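Local coordinates for PP1b (Porcine reproductive and respiratory syndrome virus, PDB 6JDR), which probably unwinds RNA and DNA duplexes with 5' to 3' polarity at the cost of ATP hydrolysis, serving as the nsp10 helicase of the viral replicase polyprotein, at residues 16-20 with 32-38; 94-99 with 119-125; 302-308 with 365-371; 346-352 with 372-377. The protein carries 1 engineered substitution. All coordinates share one frame; numbering follows the deposited sequence.

Interaction 1. Residues 16-20 with 32-38. With ZN (zinc ion), chain B.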
# COMPACT_ATOMS: atom_id res chain seq x y z
N TYR A 16 -13.37 27.28 -19.45
CA TYR A 16 -13.44 26.36 -20.59
C TYR A 16 -13.14 24.93 -20.17
O TYR A 16 -12.79 24.66 -19.03
CB TYR A 16 -12.47 26.83 -21.68
CG TYR A 16 -12.78 28.25 -22.10
CD1 TYR A 16 -13.75 28.52 -23.05
CD2 TYR A 16 -12.13 29.33 -21.51
CE1 TYR A 16 -14.06 29.81 -23.43
CE2 TYR A 16 -12.43 30.64 -21.87
CZ TYR A 16 -13.40 30.87 -22.83
OH TYR A 16 -13.71 32.15 -23.21
N ALA A 17 -13.32 24.01 -21.12
CA ALA A 17 -13.07 22.59 -20.86
C ALA A 17 -12.65 21.86 -22.13
O ALA A 17 -12.99 22.28 -23.24
CB ALA A 17 -14.32 21.95 -20.28
N THR A 18 -11.91 20.77 -21.96
CA THR A 18 -11.53 19.91 -23.08
C THR A 18 -12.72 19.03 -23.43
O THR A 18 -13.60 18.81 -22.60
CB THR A 18 -10.32 19.01 -22.76
OG1 THR A 18 -10.68 18.02 -21.78
CG2 THR A 18 -9.14 19.84 -22.26
N ALA A 19 -12.73 18.52 -24.66
CA ALA A 19 -13.77 17.60 -25.10
C ALA A 19 -13.77 16.31 -24.28
O ALA A 19 -14.80 15.64 -24.18
CB ALA A 19 -13.60 17.29 -26.58
N CYS A 20 -12.62 15.96 -23.70
CA CYS A 20 -12.50 14.77 -22.87
C CYS A 20 -12.82 15.02 -21.38
O CYS A 20 -12.54 14.16 -20.54
CB CYS A 20 -11.10 14.16 -23.02
SG CYS A 20 -9.79 15.12 -22.25
N HIS A 32 -3.24 21.43 -24.73
CA HIS A 32 -3.93 20.15 -24.62
C HIS A 32 -4.14 19.57 -26.01
O HIS A 32 -5.17 19.79 -26.65
CB HIS A 32 -5.26 20.34 -23.90
CG HIS A 32 -5.97 19.07 -23.57
ND1 HIS A 32 -5.79 18.41 -22.37
CD2 HIS A 32 -6.87 18.34 -24.27
CE1 HIS A 32 -6.54 17.32 -22.36
NE2 HIS A 32 -7.21 17.26 -23.49
N GLN A 33 -3.15 18.82 -26.48
CA GLN A 33 -3.15 18.31 -27.85
C GLN A 33 -3.98 17.03 -28.00
O GLN A 33 -4.23 16.58 -29.11
CB GLN A 33 -1.71 18.06 -28.32
CG GLN A 33 -0.85 19.32 -28.27
CD GLN A 33 0.52 19.13 -28.89
OE1 GLN A 33 1.13 18.07 -28.77
NE2 GLN A 33 1.01 20.16 -29.56
N HIS A 34 -4.41 16.47 -26.88
CA HIS A 34 -5.21 15.24 -26.85
C HIS A 34 -6.53 15.34 -27.62
O HIS A 34 -6.91 14.41 -28.32
CB HIS A 34 -5.48 14.86 -25.39
CG HIS A 34 -6.37 13.66 -25.22
ND1 HIS A 34 -7.64 13.75 -24.69
CD2 HIS A 34 -6.17 12.36 -25.50
CE1 HIS A 34 -8.18 12.55 -24.66
NE2 HIS A 34 -7.31 11.69 -25.15
N CYS A 35 -7.21 16.46 -27.48
CA CYS A 35 -8.53 16.64 -28.09
C CYS A 35 -8.89 18.12 -28.16
O CYS A 35 -8.22 18.95 -27.55
CB CYS A 35 -9.59 15.85 -27.30
SG CYS A 35 -9.88 16.47 -25.63
N PRO A 36 -9.95 18.47 -28.91
CA PRO A 36 -10.31 19.87 -29.07
C PRO A 36 -10.66 20.60 -27.77
O PRO A 36 -11.25 20.02 -26.86
CB PRO A 36 -11.54 19.82 -29.98
CG PRO A 36 -11.40 18.56 -30.74
CD PRO A 36 -10.77 17.60 -29.78
N VAL A 37 -10.29 21.88 -27.72
CA VAL A 37 -10.71 22.77 -26.65
C VAL A 37 -11.40 23.98 -27.29
O VAL A 37 -10.75 24.84 -27.87
CB VAL A 37 -9.51 23.25 -25.81
CG1 VAL A 37 -9.98 24.11 -24.64
CG2 VAL A 37 -8.70 22.06 -25.31
N ILE A 38 -12.73 24.02 -27.19
CA ILE A 38 -13.50 25.11 -27.78
C ILE A 38 -13.24 26.38 -26.98
O ILE A 38 -13.52 26.43 -25.78
CB ILE A 38 -15.02 24.82 -27.80
CG1 ILE A 38 -15.32 23.49 -28.50
CG2 ILE A 38 -15.77 25.97 -28.48
CD1 ILE A 38 -14.68 23.32 -29.86
ZN ZN B . -8.49 15.64 -24.05
O HOH W 1 -14.57 24.94 -23.76
O HOH W 2 -14.16 21.61 -25.67

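Interaction 2. Residues 94-99 with 119-125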
# COMPACT_ATOMS: atom_id res chain seq x y z
N ARG A 94 -22.47 17.79 -19.31
CA ARG A 94 -21.92 19.03 -19.86
C ARG A 94 -21.76 18.92 -21.39
O ARG A 94 -21.29 17.91 -21.90
CB ARG A 94 -20.58 19.33 -19.19
CG ARG A 94 -20.32 20.81 -18.95
CD ARG A 94 -19.76 21.06 -17.56
NE ARG A 94 -18.52 20.31 -17.32
CZ ARG A 94 -17.29 20.84 -17.27
NH1 ARG A 94 -17.09 22.15 -17.44
NH2 ARG A 94 -16.25 20.05 -17.05
N TYR A 95 -22.17 19.98 -22.09
CA TYR A 95 -22.28 19.96 -23.55
C TYR A 95 -21.75 21.26 -24.18
O TYR A 95 -21.93 22.34 -23.61
CB TYR A 95 -23.74 19.81 -23.96
CG TYR A 95 -24.44 18.56 -23.45
CD1 TYR A 95 -24.52 17.42 -24.25
CD2 TYR A 95 -25.04 18.52 -22.19
CE1 TYR A 95 -25.16 16.27 -23.80
CE2 TYR A 95 -25.68 17.38 -21.74
CZ TYR A 95 -25.74 16.26 -22.54
OH TYR A 95 -26.38 15.12 -22.11
N GLN A 96 -21.13 21.14 -25.35
CA GLN A 96 -20.77 22.31 -26.16
C GLN A 96 -21.92 22.60 -27.12
O GLN A 96 -22.48 21.69 -27.72
CB GLN A 96 -19.48 22.07 -26.96
CG GLN A 96 -18.20 22.02 -26.14
CD GLN A 96 -17.74 23.39 -25.64
OE1 GLN A 96 -18.34 24.42 -25.96
NE2 GLN A 96 -16.67 23.39 -24.86
N THR A 97 -22.27 23.88 -27.23
CA THR A 97 -23.35 24.34 -28.11
C THR A 97 -22.93 25.66 -28.75
O THR A 97 -21.89 26.21 -28.41
CB THR A 97 -24.65 24.58 -27.33
OG1 THR A 97 -24.47 25.70 -26.44
CG2 THR A 97 -25.05 23.35 -26.53
N ARG A 98 -23.76 26.18 -29.65
CA ARG A 98 -23.51 27.49 -30.27
C ARG A 98 -23.46 28.63 -29.24
O ARG A 98 -22.83 29.65 -29.47
CB ARG A 98 -24.53 27.80 -31.37
CG ARG A 98 -25.98 27.97 -30.90
CD ARG A 98 -26.88 28.39 -32.05
NE ARG A 98 -28.27 28.57 -31.64
CZ ARG A 98 -29.19 27.60 -31.60
NH1 ARG A 98 -28.91 26.35 -31.97
NH2 ARG A 98 -30.43 27.89 -31.20
N ARG A 99 -24.14 28.43 -28.10
CA ARG A 99 -24.06 29.36 -26.97
C ARG A 99 -22.92 29.00 -26.00
O ARG A 99 -22.95 29.39 -24.83
CB ARG A 99 -25.41 29.40 -26.23
CG ARG A 99 -26.43 30.35 -26.83
CD ARG A 99 -26.51 31.65 -26.03
NE ARG A 99 -27.28 32.70 -26.72
CZ ARG A 99 -26.79 33.50 -27.68
NH1 ARG A 99 -25.53 33.39 -28.09
NH2 ARG A 99 -27.58 34.42 -28.23
N ASP A 119 -33.75 24.70 -30.01
CA ASP A 119 -33.09 23.43 -30.28
C ASP A 119 -31.61 23.70 -30.56
O ASP A 119 -31.27 24.56 -31.37
CB ASP A 119 -33.74 22.72 -31.48
CG ASP A 119 -35.16 22.27 -31.18
OD1 ASP A 119 -35.99 23.12 -30.79
OD2 ASP A 119 -35.45 21.07 -31.35
N TYR A 120 -30.74 22.97 -29.86
CA TYR A 120 -29.30 23.20 -29.96
C TYR A 120 -28.56 21.92 -30.33
O TYR A 120 -28.70 20.89 -29.66
CB TYR A 120 -28.76 23.72 -28.63
CG TYR A 120 -29.43 24.97 -28.13
CD1 TYR A 120 -28.94 26.23 -28.45
CD2 TYR A 120 -30.55 24.90 -27.30
CE1 TYR A 120 -29.54 27.38 -27.98
CE2 TYR A 120 -31.16 26.04 -26.83
CZ TYR A 120 -30.66 27.28 -27.17
OH TYR A 120 -31.27 28.42 -26.69
N ALA A 121 -27.78 21.99 -31.40
CA ALA A 121 -26.81 20.95 -31.70
C ALA A 121 -25.83 20.90 -30.53
O ALA A 121 -25.29 21.93 -30.13
CB ALA A 121 -26.08 21.25 -33.00
N SER A 122 -25.62 19.71 -29.98
CA SER A 122 -24.81 19.58 -28.77
C SER A 122 -23.89 18.36 -28.83
O SER A 122 -24.33 17.25 -29.16
CB SER A 122 -25.70 19.50 -27.53
OG SER A 122 -26.41 18.27 -27.49
N THR A 123 -22.62 18.58 -28.51
CA THR A 123 -21.68 17.50 -28.31
C THR A 123 -21.40 17.42 -26.82
O THR A 123 -21.00 18.41 -26.21
CB THR A 123 -20.36 17.74 -29.07
OG1 THR A 123 -19.81 19.00 -28.68
CG2 THR A 123 -20.60 17.74 -30.58
N ALA A 124 -21.62 16.24 -26.25
CA ALA A 124 -21.36 16.01 -24.83
C ALA A 124 -19.86 15.88 -24.58
O ALA A 124 -19.13 15.31 -25.40
CB ALA A 124 -22.07 14.75 -24.36
N LEU A 125 -19.41 16.43 -23.46
CA LEU A 125 -18.06 16.17 -22.96
C LEU A 125 -17.96 14.72 -22.51
O LEU A 125 -18.88 14.21 -21.87
CB LEU A 125 -17.72 17.09 -21.79
CG LEU A 125 -17.03 18.41 -22.13
CD1 LEU A 125 -17.72 19.12 -23.28
CD2 LEU A 125 -16.96 19.30 -20.90
O HOH W 3 -27.26 24.56 -33.46
O HOH W 4 -25.66 24.55 -30.64

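Interaction 3. Residues 302-308 with 365-371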
# COMPACT_ATOMS: atom_id res chain seq x y z
N THR A 302 9.21 -15.19 17.99
CA THR A 302 10.24 -15.46 18.99
C THR A 302 9.65 -15.11 20.34
O THR A 302 9.10 -14.03 20.52
CB THR A 302 11.50 -14.62 18.73
OG1 THR A 302 11.96 -14.85 17.40
CG2 THR A 302 12.61 -14.98 19.72
N ARG A 303 9.76 -16.03 21.30
CA ARG A 303 9.17 -15.84 22.63
C ARG A 303 9.97 -14.82 23.43
O ARG A 303 11.20 -14.81 23.39
CB ARG A 303 9.10 -17.17 23.38
CG ARG A 303 8.33 -17.11 24.69
CD ARG A 303 8.35 -18.45 25.41
NE ARG A 303 7.50 -19.45 24.76
CZ ARG A 303 7.42 -20.73 25.11
NH1 ARG A 303 8.14 -21.20 26.12
NH2 ARG A 303 6.62 -21.55 24.44
N VAL A 304 9.26 -13.97 24.17
CA VAL A 304 9.88 -12.99 25.04
C VAL A 304 9.23 -13.07 26.42
O VAL A 304 8.02 -12.88 26.55
CB VAL A 304 9.75 -11.56 24.48
CG1 VAL A 304 10.34 -10.54 25.45
CG2 VAL A 304 10.43 -11.46 23.12
N THR A 305 10.04 -13.35 27.44
CA THR A 305 9.56 -13.56 28.79
C THR A 305 10.39 -12.74 29.78
O THR A 305 11.61 -12.81 29.76
CB THR A 305 9.65 -15.05 29.19
OG1 THR A 305 9.32 -15.87 28.06
CG2 THR A 305 8.71 -15.36 30.34
N TYR A 306 9.72 -11.96 30.63
CA TYR A 306 10.38 -11.14 31.64
C TYR A 306 10.36 -11.82 33.01
O TYR A 306 9.38 -11.73 33.75
CB TYR A 306 9.74 -9.75 31.72
CG TYR A 306 10.13 -8.85 30.58
CD1 TYR A 306 11.10 -7.86 30.75
CD2 TYR A 306 9.55 -8.99 29.32
CE1 TYR A 306 11.47 -7.03 29.69
CE2 TYR A 306 9.92 -8.17 28.26
CZ TYR A 306 10.88 -7.19 28.46
OH TYR A 306 11.24 -6.38 27.40
N VAL A 307 11.45 -12.51 33.33
CA VAL A 307 11.58 -13.26 34.59
C VAL A 307 11.92 -12.35 35.77
O VAL A 307 12.68 -11.39 35.64
CB VAL A 307 12.63 -14.38 34.49
CG1 VAL A 307 12.26 -15.35 33.37
CG2 VAL A 307 14.04 -13.83 34.27
N GLU A 308 11.36 -12.67 36.94
CA GLU A 308 11.56 -11.88 38.15
C GLU A 308 12.85 -12.25 38.89
O GLU A 308 13.35 -11.48 39.70
CB GLU A 308 10.37 -12.04 39.10
CG GLU A 308 9.02 -11.66 38.51
CD GLU A 308 8.91 -10.19 38.14
OE1 GLU A 308 9.37 -9.33 38.92
OE2 GLU A 308 8.35 -9.89 37.06
N ARG A 365 16.60 -17.34 18.27
CA ARG A 365 15.73 -17.77 17.18
C ARG A 365 14.30 -17.97 17.66
O ARG A 365 13.37 -17.40 17.09
CB ARG A 365 16.27 -19.07 16.57
CG ARG A 365 15.54 -19.54 15.32
CD ARG A 365 16.20 -20.76 14.71
NE ARG A 365 17.45 -20.43 14.02
CZ ARG A 365 17.52 -19.88 12.81
NH1 ARG A 365 16.42 -19.55 12.13
NH2 ARG A 365 18.72 -19.63 12.27
N HIS A 366 14.13 -18.77 18.71
CA HIS A 366 12.80 -19.18 19.18
C HIS A 366 12.35 -18.54 20.50
O HIS A 366 11.16 -18.31 20.70
CB HIS A 366 12.73 -20.70 19.30
CG HIS A 366 12.92 -21.42 18.00
ND1 HIS A 366 11.99 -21.36 16.98
CD2 HIS A 366 13.92 -22.20 17.55
CE1 HIS A 366 12.42 -22.08 15.96
NE2 HIS A 366 13.59 -22.60 16.28
N ALA A 367 13.29 -18.26 21.40
CA ALA A 367 12.93 -17.66 22.69
C ALA A 367 14.06 -16.85 23.28
O ALA A 367 15.24 -17.15 23.08
CB ALA A 367 12.51 -18.75 23.66
N ILE A 368 13.69 -15.81 24.02
CA ILE A 368 14.65 -15.02 24.78
C ILE A 368 14.04 -14.69 26.15
O ILE A 368 12.91 -14.20 26.23
CB ILE A 368 15.12 -13.75 24.00
CG1 ILE A 368 16.20 -12.98 24.78
CG2 ILE A 368 13.94 -12.87 23.60
CD1 ILE A 368 15.71 -11.83 25.63
N PHE A 369 14.78 -14.99 27.21
CA PHE A 369 14.35 -14.70 28.57
C PHE A 369 15.16 -13.52 29.09
O PHE A 369 16.39 -13.52 28.99
CB PHE A 369 14.56 -15.91 29.48
CG PHE A 369 13.72 -17.10 29.09
CD1 PHE A 369 14.16 -17.97 28.10
CD2 PHE A 369 12.50 -17.34 29.71
CE1 PHE A 369 13.39 -19.07 27.73
CE2 PHE A 369 11.73 -18.43 29.34
CZ PHE A 369 12.17 -19.30 28.36
N VAL A 370 14.49 -12.52 29.64
CA VAL A 370 15.15 -11.29 30.02
C VAL A 370 15.00 -11.02 31.52
O VAL A 370 13.89 -10.79 32.01
CB VAL A 370 14.70 -10.09 29.14
CG1 VAL A 370 13.18 -10.02 29.03
CG2 VAL A 370 15.27 -8.78 29.66
N TYR A 371 16.12 -11.07 32.23
CA TYR A 371 16.19 -10.68 33.63
C TYR A 371 16.59 -9.22 33.66
O TYR A 371 17.74 -8.87 33.38
CB TYR A 371 17.21 -11.55 34.37
CG TYR A 371 17.36 -11.20 35.84
CD1 TYR A 371 16.27 -11.30 36.70
CD2 TYR A 371 18.57 -10.78 36.36
CE1 TYR A 371 16.39 -10.98 38.04
CE2 TYR A 371 18.70 -10.46 37.70
CZ TYR A 371 17.61 -10.56 38.54
OH TYR A 371 17.73 -10.25 39.87

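Interaction 4. Residues 346-352 with 372-377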
# COMPACT_ATOMS: atom_id res chain seq x y z
N LEU A 346 20.73 -8.88 33.07
CA LEU A 346 21.03 -7.47 33.30
C LEU A 346 21.00 -7.09 34.78
O LEU A 346 20.18 -6.28 35.20
CB LEU A 346 20.02 -6.59 32.54
CG LEU A 346 19.86 -6.85 31.04
CD1 LEU A 346 18.58 -6.21 30.52
CD2 LEU A 346 21.07 -6.33 30.27
N PRO A 347 21.90 -7.68 35.59
CA PRO A 347 21.93 -7.37 37.02
C PRO A 347 22.40 -5.95 37.36
O PRO A 347 22.01 -5.43 38.41
CB PRO A 347 22.93 -8.39 37.58
CG PRO A 347 23.79 -8.76 36.42
CD PRO A 347 22.89 -8.71 35.22
N THR A 348 23.22 -5.34 36.51
CA THR A 348 23.85 -4.06 36.84
C THR A 348 23.14 -2.89 36.17
O THR A 348 22.87 -2.92 34.97
CB THR A 348 25.33 -4.08 36.44
OG1 THR A 348 25.97 -5.21 37.03
CG2 THR A 348 26.04 -2.80 36.89
N LYS A 349 22.86 -1.85 36.95
CA LYS A 349 22.08 -0.70 36.48
C LYS A 349 22.88 0.16 35.50
O LYS A 349 24.09 0.31 35.64
CB LYS A 349 21.64 0.15 37.67
CG LYS A 349 20.46 1.08 37.37
CD LYS A 349 20.34 2.19 38.40
CE LYS A 349 19.19 3.13 38.05
NZ LYS A 349 19.32 4.46 38.71
N ASP A 350 22.17 0.72 34.51
CA ASP A 350 22.77 1.55 33.46
C ASP A 350 23.87 0.83 32.68
O ASP A 350 24.88 1.43 32.32
CB ASP A 350 23.30 2.87 34.04
CG ASP A 350 22.21 3.70 34.70
OD1 ASP A 350 21.12 3.85 34.10
OD2 ASP A 350 22.44 4.23 35.81
N SER A 351 23.66 -0.46 32.41
CA SER A 351 24.66 -1.29 31.74
C SER A 351 24.33 -1.58 30.28
O SER A 351 25.03 -2.36 29.63
CB SER A 351 24.83 -2.62 32.48
OG SER A 351 23.65 -3.40 32.40
N LEU A 352 23.29 -0.94 29.75
CA LEU A 352 22.75 -1.32 28.45
C LEU A 352 22.51 -0.11 27.55
O LEU A 352 21.80 0.81 27.93
CB LEU A 352 21.43 -2.07 28.66
CG LEU A 352 20.88 -2.91 27.51
CD1 LEU A 352 21.83 -4.04 27.14
CD2 LEU A 352 19.52 -3.46 27.90
N ASP A 372 15.62 -8.36 33.98
CA ASP A 372 15.80 -6.91 33.88
C ASP A 372 15.21 -6.23 35.11
O ASP A 372 14.21 -5.52 35.01
CB ASP A 372 15.13 -6.40 32.60
CG ASP A 372 15.38 -4.92 32.35
OD1 ASP A 372 16.42 -4.41 32.81
OD2 ASP A 372 14.54 -4.27 31.69
N PRO A 373 15.83 -6.45 36.28
CA PRO A 373 15.29 -5.95 37.54
C PRO A 373 15.30 -4.43 37.66
O PRO A 373 14.53 -3.88 38.45
CB PRO A 373 16.23 -6.56 38.59
CG PRO A 373 17.51 -6.76 37.86
CD PRO A 373 17.11 -7.15 36.47
N HIS A 374 16.17 -3.76 36.90
CA HIS A 374 16.24 -2.29 36.91
C HIS A 374 15.33 -1.64 35.86
O HIS A 374 15.27 -0.41 35.78
CB HIS A 374 17.69 -1.84 36.68
CG HIS A 374 18.67 -2.44 37.63
ND1 HIS A 374 18.86 -1.97 38.91
CD2 HIS A 374 19.53 -3.47 37.48
CE1 HIS A 374 19.78 -2.69 39.52
NE2 HIS A 374 20.21 -3.61 38.67
N ARG A 375 14.65 -2.46 35.06
CA ARG A 375 13.79 -1.97 33.98
C ARG A 375 14.53 -0.99 33.07
O ARG A 375 14.05 0.13 32.83
CB ARG A 375 12.51 -1.34 34.55
CG ARG A 375 11.62 -2.30 35.32
CD ARG A 375 11.17 -3.47 34.45
NE ARG A 375 9.93 -4.09 34.92
CZ ARG A 375 9.29 -5.09 34.30
NH1 ARG A 375 9.78 -5.62 33.18
NH2 ARG A 375 8.16 -5.57 34.81
N GLN A 376 15.69 -1.40 32.59
CA GLN A 376 16.54 -0.56 31.75
C GLN A 376 16.45 -0.87 30.25
O GLN A 376 16.95 -0.11 29.43
CB GLN A 376 18.00 -0.65 32.21
CG GLN A 376 18.71 -1.96 31.89
CD GLN A 376 20.02 -2.10 32.64
OE1 GLN A 376 21.01 -1.43 32.32
NE2 GLN A 376 20.04 -2.97 33.64
N LEU A 377 15.81 -1.99 29.91
CA LEU A 377 15.61 -2.36 28.51
C LEU A 377 14.51 -1.51 27.85
O LEU A 377 14.61 -1.18 26.67
CB LEU A 377 15.27 -3.85 28.39
CG LEU A 377 15.09 -4.40 26.97
CD1 LEU A 377 16.31 -4.12 26.11
CD2 LEU A 377 14.79 -5.89 27.02
O HOH W 5 18.04 -4.40 34.86

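Interaction 1. Residues 16-20 with 32-38
The imidazole of His32 carries the methyl CG2 of Thr18 over the centre of one face, while Cys20 SG lies at its edge, near the ring plane. His34 likewise meets Cys20 SG at its edge, because both rings point a nitrogen at the zinc ion that the cysteine also binds. This is a Cys2His2 zinc site within the zinc-binding domain of an arterivirus helicase, in which the segment 16-20 supplies one thiolate and the segment 32-38 the other three ligands. His32 coordinates through NE2 at 2.1 Å from the zinc, whereas His34 uses ND1 at 2.2 Å. Cys20 SG and Cys35 SG complete the shell, each 2.3 Å from the metal. A second shell fixes how the rings are turned: His32 ND1 is hydrogen-bonded to Tyr9 OH and His34 NE2 to Val71 O.

Thr18 illustrates how one torsion serves two purposes. Its OG1 sits between the backbone N and the carbonyl carbon (chi1 68°), where Leu22 N bonds to it, and this sends Thr18 CG2 over the His32 ring as a CH-pi contact, 3.3 Å from the centroid. Ala19 N then ties the two segments together directly, donating to Pro36 O at 3.0 Å with the nitrogen almost in line with the carbonyl bond. Farther along, near Ile38, solvent spans the widening gap between the backbones: one water donates to Ala17 O at 2.8 Å and accepts from Ile38 N at 3.2 Å.

Interaction 2. Residues 94-99 with 119-125
The backbones of Gln96 and Thr123 each donate to and accept from the other, forming a hydrogen-bonded antiparallel pair. Gln96 N donates to Thr123 O at 2.9 Å, and Thr123 N returns the bond to Gln96 O at 3.2 Å. Beyond the non-hydrogen-bonded pair of Tyr95 and Ala124, Leu125 N meets Arg94 O at 2.9 Å. These are neighbouring strands of the four-stranded antiparallel sheet that packs against the zinc-binding domain, probably the 1B domain of arterivirus nsp10.

Past Thr97 the pairing passes to water and to a side chain. One water accepts from Arg98 N at 2.7 Å and donates to Ala121 O. Arg98 leaves its backbone with CG between N and the carbonyl carbon (chi1 65°), then runs extended, which brings its guanidinium back over the opposite strand. There Arg98 NH1 donates to Asp119 O at 3.0 Å, nearly in the guanidinium plane, and NH2 adds a weak bond to the same oxygen. A second water accepts from Arg98 NH1 at 2.9 Å. The guanidinium also lies across Tyr120, their planes 24° apart, with Tyr120 CD1 over the centre of the Arg98 guanidinium, 3.3 Å above its plane.

At the other end, Leu125 CD2 lies over one face of the Arg94 guanidinium, whose NH2 forms a salt bridge with Asp23. Tyr95 packs its CE1 against Ala124 CB at 3.5 Å and sends its hydroxyl to Asp91 O. The chemistry implies a seam closed by main-chain bonds toward Leu125 and, toward Asp119, by an arginine and water.

Interaction 3. Residues 302-308 with 365-371
Val370 places CG1 between its backbone N and carbonyl carbon (chi1 48°), and Tyr306 swings its ring anti to the carbonyl carbon (chi1 -76°). The two torsions bring the methyl over the centre of the ring, a CH-pi contact with Val370 CG1 3.4 Å from the Tyr306 centroid. Val370 CG1 also lies against Thr305 O, at 3.3 Å. On this face of the sheet Val304 and Ile368 also run side by side, their CG2 methyls touching at 3.8 Å.

Thr305 and Phe369 occupy the opposite face, with Thr305 CB 3.7 Å from Phe369 CD2. The segments are neighbouring parallel strands of the second RecA-like domain of this superfamily 1 helicase, and 303-307 is an outermost strand of its sheet within the chain. As expected of parallel pairing, each strand bonds to alternate residues of the other: Ile368 N donates to Arg303 O at 2.8 Å, then Thr305 N to Ile368 O, and Val370 N to Thr305 O at 2.9 Å.

Where the pairing begins, Arg303 N reaches His366 O at 2.7 Å in a nearly straight bond, although the donor stands 38° above the carbonyl plane. Thr302 OG1 donates to Arg365 O at 2.9 Å and is itself hydrogen-bonded to Gly280 N. The Arg303 side chain leads away from the pair to Thr388 O and Val390 O.

Interaction 4. Residues 346-352 with 372-377
Thr348 O is gripped from opposite faces of its plane: Gln376 NE2 donates from one at 3.1 Å, and Ser351 OG from the other at 2.7 Å. The Gln376 amide thereby spans the type II beta turn from Thr348 to Ser351, since its OE1 accepts from Ser351 N at 2.8 Å, in the carbonyl plane of the amide. With chi1 at 73° and the chain extended beyond CG, Gln376 reaches straight across to both ends of the turn. Its NE2 also donates to a water, which in turn donates to Leu346 O and Asp372 OD1 and accepts from His374 N. Four protein atoms thus hold this one water between the two loops.

The carboxylate of Asp372 in turn holds the backbone that carries Gln376. Asp372 OD1 accepts from Gln376 N at 3.1 Å and Asp372 OD2 from Leu377 N at 3.2 Å, both on the syn side.

His374 adds a short bond, its NE2 donating to Pro347 O at 2.6 Å. That oxygen lies in the ring plane, yet the nitrogen stands 51° out of the carbonyl plane. Lys349 CB rests in a CH-pi contact over the centre of one face of the His374 ring, 3.8 Å from its centroid. Near Leu377 the interface turns apolar, as Leu352 CD2 meets Leu377 CD1 at 3.7 Å.

Each loop follows a strand of the parallel sheet: 346-352 leads from strand 342-345 to helix 354-361, while the loop 372-377 comes after strand 367-371, with Leu377 packed on Tyr306 of strand 303-307.

The four contacts fall into two distant pairs. Interactions 1 and 2 lie 14 Å apart between centres and touch: Leu125 CG packs on Thr18 O at 3.5 Å, and Gln96 NE2 lies 3.7 Å from Ile38 CB, joining the four-stranded sheet to the zinc-binding domain. The Leu125 side chain is about 9 Å from a bound zinc ion, and about 7 Å from the side chain of Cys20, a ligand in interaction 1. Interactions 3 and 4 have centres 15 Å apart and alternate along the chain; Tyr371 O and Leu346 N, 3.0 Å apart, probably form a hydrogen bond between them. Neither is near an annotated site. Centres of 1 and 3 are about 66 Å apart, on opposite sides of the chain's centre, reflecting the elongated multidomain helicase.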